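Beta-galactosidase (Geobacillus stearothermophilus, PDB 4OIF) probably hydrolyses terminal non-reducing beta-D-galactose residues in beta-D-galactosides, and binds zinc. Local coordinates at residues 251-256 / 280-285; 468-473 / 496-501. All coordinates share one frame; numbering follows the deposited sequence.

Interaction 1 (251-256 / 280-285); sequences PITTNF and VISWDA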
loop_
_atom_site.group_PDB
_atom_site.type_symbol
_atom_site.label_atom_id
_atom_site.label_comp_id
_atom_site.label_asym_id
_atom_site.label_seq_id
_atom_site.Cartn_x
_atom_site.Cartn_y
_atom_site.Cartn_z
ATOM N N PRO A 251 4.040 10.844 -44.158
ATOM C CA PRO A 251 3.808 11.503 -42.869
ATOM C C PRO A 251 4.273 10.643 -41.689
ATOM O O PRO A 251 4.197 9.422 -41.719
ATOM C CB PRO A 251 2.287 11.714 -42.844
ATOM C CG PRO A 251 1.747 10.661 -43.751
ATOM C CD PRO A 251 2.785 10.460 -44.826
ATOM N N ILE A 252 4.768 11.301 -40.655
ATOM C CA ILE A 252 5.303 10.624 -39.488
ATOM C C ILE A 252 4.446 10.908 -38.267
ATOM O O ILE A 252 4.129 12.075 -37.987
ATOM C CB ILE A 252 6.748 11.081 -39.204
ATOM C CG1 ILE A 252 7.686 10.649 -40.341
ATOM C CG2 ILE A 252 7.211 10.564 -37.836
ATOM C CD1 ILE A 252 9.095 11.290 -40.295
ATOM N N THR A 253 4.063 9.861 -37.536
ATOM C CA THR A 253 3.416 10.074 -36.238
ATOM C C THR A 253 4.003 9.169 -35.178
ATOM O O THR A 253 4.779 8.269 -35.486
ATOM C CB THR A 253 1.901 9.834 -36.286
ATOM O OG1 THR A 253 1.302 10.328 -35.078
ATOM C CG2 THR A 253 1.597 8.350 -36.432
ATOM N N THR A 254 3.637 9.426 -33.927
ATOM C CA THR A 254 3.883 8.477 -32.843
ATOM C C THR A 254 2.633 8.431 -31.946
ATOM O O THR A 254 1.953 9.446 -31.783
ATOM C CB THR A 254 5.162 8.845 -32.034
ATOM O OG1 THR A 254 5.433 7.832 -31.059
ATOM C CG2 THR A 254 5.021 10.200 -31.339
ATOM N N ASN A 255 2.305 7.268 -31.384
ATOM C CA ASN A 255 1.036 7.174 -30.661
ATOM C C ASN A 255 1.107 7.668 -29.208
ATOM O O ASN A 255 1.976 7.272 -28.424
ATOM C CB ASN A 255 0.456 5.747 -30.722
ATOM C CG ASN A 255 1.489 4.640 -30.479
ATOM O OD1 ASN A 255 2.705 4.815 -30.661
ATOM N ND2 ASN A 255 0.983 3.466 -30.091
ATOM N N PHE A 256 0.184 8.575 -28.888
ATOM C CA PHE A 256 0.051 9.182 -27.566
ATOM C C PHE A 256 -0.864 8.365 -26.659
ATOM O O PHE A 256 -1.660 7.540 -27.127
ATOM C CB PHE A 256 -0.505 10.609 -27.680
ATOM C CG PHE A 256 0.480 11.629 -28.207
ATOM C CD1 PHE A 256 1.788 11.280 -28.505
ATOM C CD2 PHE A 256 0.084 12.954 -28.391
ATOM C CE1 PHE A 256 2.687 12.232 -28.983
ATOM C CE2 PHE A 256 0.977 13.911 -28.873
ATOM C CZ PHE A 256 2.279 13.542 -29.167
ATOM N N VAL A 280 1.369 14.366 -37.812
ATOM C CA VAL A 280 -0.008 14.119 -37.427
ATOM C C VAL A 280 -0.043 13.502 -36.022
ATOM O O VAL A 280 0.843 12.726 -35.643
ATOM C CB VAL A 280 -0.734 13.210 -38.484
ATOM C CG1 VAL A 280 0.025 11.923 -38.702
ATOM C CG2 VAL A 280 -2.190 12.942 -38.097
ATOM N N ILE A 281 -1.042 13.906 -35.238
ATOM C CA ILE A 281 -1.231 13.402 -33.887
ATOM C C ILE A 281 -2.081 12.147 -33.921
ATOM O O ILE A 281 -3.075 12.073 -34.648
ATOM C CB ILE A 281 -1.913 14.434 -32.963
ATOM C CG1 ILE A 281 -1.117 15.740 -32.928
ATOM C CG2 ILE A 281 -2.091 13.854 -31.563
ATOM C CD1 ILE A 281 0.365 15.555 -32.610
ATOM N N SER A 282 -1.685 11.154 -33.141
ATOM C CA SER A 282 -2.451 9.924 -33.065
ATOM C C SER A 282 -2.433 9.439 -31.642
ATOM O O SER A 282 -1.478 9.720 -30.924
ATOM C CB SER A 282 -1.891 8.850 -34.007
ATOM O OG SER A 282 -0.737 8.256 -33.459
ATOM N N TRP A 283 -3.478 8.728 -31.216
ATOM C CA TRP A 283 -3.455 8.242 -29.832
ATOM C C TRP A 283 -4.262 6.974 -29.538
ATOM O O TRP A 283 -4.998 6.470 -30.381
ATOM C CB TRP A 283 -3.888 9.366 -28.879
ATOM C CG TRP A 283 -5.366 9.646 -28.763
ATOM C CD1 TRP A 283 -6.178 10.240 -29.697
ATOM C CD2 TRP A 283 -6.190 9.409 -27.613
ATOM N NE1 TRP A 283 -7.461 10.363 -29.200
ATOM C CE2 TRP A 283 -7.491 9.861 -27.925
ATOM C CE3 TRP A 283 -5.953 8.855 -26.353
ATOM C CZ2 TRP A 283 -8.547 9.764 -27.026
ATOM C CZ3 TRP A 283 -7.008 8.758 -25.462
ATOM C CH2 TRP A 283 -8.287 9.210 -25.802
ATOM N N ASP A 284 -4.079 6.463 -28.323
ATOM C CA ASP A 284 -4.593 5.159 -27.927
ATOM C C ASP A 284 -5.620 5.274 -26.823
ATOM O O ASP A 284 -5.287 5.638 -25.697
ATOM C CB ASP A 284 -3.450 4.265 -27.458
ATOM C CG ASP A 284 -2.306 4.247 -28.428
ATOM O OD1 ASP A 284 -2.552 4.490 -29.632
ATOM O OD2 ASP A 284 -1.168 3.989 -27.986
ATOM N N ALA A 285 -6.865 4.948 -27.141
ATOM C CA ALA A 285 -7.957 5.137 -26.199
ATOM C C ALA A 285 -8.426 3.819 -25.606
ATOM O O ALA A 285 -8.822 2.910 -26.334
ATOM C CB ALA A 285 -9.115 5.847 -26.879
HETATM O O HOH W 1 0.632 11.946 -31.897
#

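Interaction 2 (468-473 / 496-501); sequences YKLLIA and TLVMTY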
loop_
_atom_site.group_PDB
_atom_site.type_symbol
_atom_site.label_atom_id
_atom_site.label_comp_id
_atom_site.label_asym_id
_atom_site.label_seq_id
_atom_site.Cartn_x
_atom_site.Cartn_y
_atom_site.Cartn_z
ATOM N N TYR A 468 -10.366 32.770 -30.056
ATOM C CA TYR A 468 -11.516 32.322 -29.261
ATOM C C TYR A 468 -12.256 33.478 -28.599
ATOM O O TYR A 468 -11.666 34.521 -28.307
ATOM C CB TYR A 468 -11.060 31.314 -28.198
ATOM C CG TYR A 468 -10.295 30.163 -28.797
ATOM C CD1 TYR A 468 -10.954 29.065 -29.334
ATOM C CD2 TYR A 468 -8.913 30.193 -28.860
ATOM C CE1 TYR A 468 -10.258 28.030 -29.901
ATOM C CE2 TYR A 468 -8.206 29.157 -29.429
ATOM C CZ TYR A 468 -8.882 28.079 -29.947
ATOM O OH TYR A 468 -8.161 27.055 -30.519
ATOM N N LYS A 469 -13.554 33.290 -28.379
ATOM C CA LYS A 469 -14.370 34.268 -27.663
ATOM C C LYS A 469 -14.207 34.087 -26.168
ATOM O O LYS A 469 -14.197 35.042 -25.400
ATOM C CB LYS A 469 -15.850 34.121 -28.006
ATOM C CG LYS A 469 -16.273 34.461 -29.426
ATOM C CD LYS A 469 -17.788 34.307 -29.507
ATOM C CE LYS A 469 -18.374 34.814 -30.806
ATOM N NZ LYS A 469 -19.807 34.386 -30.876
ATOM N N LEU A 470 -14.111 32.826 -25.776
ATOM C CA LEU A 470 -14.115 32.437 -24.389
ATOM C C LEU A 470 -12.942 31.519 -24.146
ATOM O O LEU A 470 -12.830 30.470 -24.787
ATOM C CB LEU A 470 -15.424 31.748 -24.030
ATOM C CG LEU A 470 -15.520 31.166 -22.621
ATOM C CD1 LEU A 470 -15.293 32.225 -21.547
ATOM C CD2 LEU A 470 -16.856 30.476 -22.420
ATOM N N LEU A 471 -12.052 31.949 -23.254
ATOM C CA LEU A 471 -10.901 31.168 -22.829
ATOM C C LEU A 471 -11.011 30.830 -21.339
ATOM O O LEU A 471 -11.116 31.712 -20.484
ATOM C CB LEU A 471 -9.598 31.917 -23.108
ATOM C CG LEU A 471 -8.342 31.172 -22.640
ATOM C CD1 LEU A 471 -8.270 29.797 -23.282
ATOM C CD2 LEU A 471 -7.087 31.960 -22.944
ATOM N N ILE A 472 -10.987 29.536 -21.049
ATOM C CA ILE A 472 -11.135 29.019 -19.701
ATOM C C ILE A 472 -9.813 28.407 -19.227
ATOM O O ILE A 472 -9.368 27.396 -19.752
ATOM C CB ILE A 472 -12.276 27.969 -19.652
ATOM C CG1 ILE A 472 -13.601 28.628 -20.046
ATOM C CG2 ILE A 472 -12.374 27.297 -18.279
ATOM C CD1 ILE A 472 -14.730 27.648 -20.307
ATOM N N ALA A 473 -9.182 29.034 -18.242
ATOM C CA ALA A 473 -7.890 28.573 -17.729
ATOM C C ALA A 473 -7.937 28.298 -16.226
ATOM O O ALA A 473 -7.495 29.120 -15.429
ATOM C CB ALA A 473 -6.812 29.600 -18.034
ATOM N N THR A 496 -12.915 37.039 -23.536
ATOM C CA THR A 496 -13.525 36.748 -22.255
ATOM C C THR A 496 -12.752 35.597 -21.598
ATOM O O THR A 496 -12.693 34.496 -22.131
ATOM C CB THR A 496 -15.009 36.374 -22.409
ATOM O OG1 THR A 496 -15.747 37.519 -22.835
ATOM C CG2 THR A 496 -15.575 35.889 -21.096
ATOM N N LEU A 497 -12.151 35.865 -20.449
ATOM C CA LEU A 497 -11.269 34.924 -19.784
ATOM C C LEU A 497 -11.844 34.518 -18.447
ATOM O O LEU A 497 -12.319 35.369 -17.714
ATOM C CB LEU A 497 -9.894 35.550 -19.594
ATOM C CG LEU A 497 -8.869 34.792 -18.755
ATOM C CD1 LEU A 497 -8.477 33.453 -19.386
ATOM C CD2 LEU A 497 -7.657 35.651 -18.555
ATOM N N VAL A 498 -11.802 33.224 -18.139
ATOM C CA VAL A 498 -12.246 32.706 -16.841
ATOM C C VAL A 498 -11.112 31.966 -16.133
ATOM O O VAL A 498 -10.540 31.022 -16.675
ATOM C CB VAL A 498 -13.450 31.746 -16.974
ATOM C CG1 VAL A 498 -13.811 31.149 -15.624
ATOM C CG2 VAL A 498 -14.657 32.464 -17.558
ATOM N N MET A 499 -10.775 32.408 -14.927
ATOM C CA MET A 499 -9.797 31.695 -14.118
ATOM C C MET A 499 -10.383 31.355 -12.764
ATOM O O MET A 499 -11.492 31.783 -12.420
ATOM C CB MET A 499 -8.509 32.504 -13.952
ATOM C CG MET A 499 -7.634 32.480 -15.186
ATOM S SD MET A 499 -6.093 33.372 -14.969
ATOM C CE MET A 499 -4.896 32.163 -15.470
ATOM N N THR A 500 -9.644 30.562 -12.001
ATOM C CA THR A 500 -10.171 30.024 -10.758
ATOM C C THR A 500 -9.146 30.057 -9.664
ATOM O O THR A 500 -8.009 30.481 -9.860
ATOM C CB THR A 500 -10.618 28.548 -10.885
ATOM O OG1 THR A 500 -9.456 27.705 -10.964
ATOM C CG2 THR A 500 -11.527 28.326 -12.109
ATOM N N TYR A 501 -9.574 29.557 -8.516
ATOM C CA TYR A 501 -8.690 29.248 -7.414
ATOM C C TYR A 501 -7.401 28.568 -7.874
ATOM O O TYR A 501 -7.395 27.830 -8.867
ATOM C CB TYR A 501 -9.420 28.353 -6.425
ATOM C CG TYR A 501 -10.017 27.124 -7.057
ATOM C CD1 TYR A 501 -11.286 27.157 -7.628
ATOM C CD2 TYR A 501 -9.315 25.915 -7.076
ATOM C CE1 TYR A 501 -11.843 26.017 -8.214
ATOM C CE2 TYR A 501 -9.865 24.770 -7.653
ATOM C CZ TYR A 501 -11.130 24.826 -8.226
ATOM O OH TYR A 501 -11.688 23.697 -8.801
HETATM O O HOH W 2 -15.416 37.560 -25.444
#

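Interaction 1 (251-256 / 280-285)
Phe256 and Trp283 pair as parallel strand neighbours, with Phe256 N donating to Ser282 O at 2.9 Å (168° at the hydrogen) and Asp284 N to Phe256 O at 2.9 Å. Nearer the N-terminal ends, water 1 takes over. It donates to Thr254 O and accepts from Ser282 N, and it sits over the centre of one face of the Phe256 ring. With chi1 at -168°, the Thr253 hydroxyl swings away from its own N and across to Val280 O, 2.5 Å from OG1. Thr253 CB also packs on Val280 CG1. A valine in place of Thr253 would probably leave Val280 O without this hydroxyl partner and weaken the tie between the strands where the backbones stand apart. Phe256 CD2 rests against Ile281 CG2 at 3.9 Å, and the ring stacks with Tyr271.

Asn255 ND2 reaches Asp284 OD2 in a weak, bent bond of 3.1 Å, with the amide and carboxylate planes 63° apart. The stronger partners of the amide are Asn157 OD1, which accepts from ND2, and Glu158 N, which donates to OD1. Asn157 is a predicted substrate ligand and Glu158 the predicted proton donor. Asp284 OD2 lies close to the carboxylates of Glu158 and Glu322, the predicted nucleophile. The contact therefore brings the TIM-barrel strands together beside the probable catalytic pair, and Asn255, bonded to the backbone N of Glu158, may help place that residue.

Interaction 2 (468-473 / 496-501)
Leu471 is held by its backbone N and O, which bond to the residues on either side of Leu497. Its N donates to Thr496 O at 2.9 Å, and its O accepts from Val498 N at 2.9 Å. Both bonds run nearly along the C=O axis. Thr496 N to Lys469 O and Ala473 N to Val498 O extend the same parallel ladder, and the strand axes lie 4.8 Å apart at an angle of 15°.

The side chains alternate between two faces. On one, Leu471 and Leu497 lie side by side and point the same way, with Leu471 CG 4.0 Å from Leu497 CD1. Both hold CG anti to the backbone N, and with like second torsions their branches turn alike. Farther along this face, the methyl of Ala473 meets CE of Met499 at 4.1 Å. The Met499 chain bends at its third torsion (128°), and both CG and CE lie against the Ala473 methyl. On the other face, Leu470 CD1 touches two methyls, Thr496 CG2 at 3.7 Å and Val498 CG2 at 4.0 Å. Water 2 closes the start of the ladder: it donates to Lys469 O and accepts from Thr496 OG1.

The lysine itself leads off to a salt bridge with Glu412 and a hydrogen bond to Leu614 O.

The two strands and helix 481-492 form a beta-alpha-beta unit of the trimerisation domain. That helix covers Leu471, Leu497 and Met499 through Leu487, Phe490 and Val491. Helix 600-613 covers Leu470, Ile472 and Val498, and helix 438-451 also touches Leu470 and Ile472. Strand 413-416 bonds to the other edge of strand 470-473.

How the interactions relate
Interaction 1 comes first along the chain and closes before interaction 2 opens. Their centres are 29 Å apart, and their nearest atoms about 14 Å, so they do not touch. They share no sheet. Segments 251-256 and 280-285 join neighbouring strands of the TIM barrel, close to the predicted catalytic glutamates. Segments 468-473 and 496-501 join parallel strands of a mixed sheet in the trimerisation domain, away from the annotated sites. Both contacts are buried, and neither is touched by another subunit of the trimer. One therefore belongs to the probable active site, while the other joins two inner strands of the sheet in the trimerisation domain.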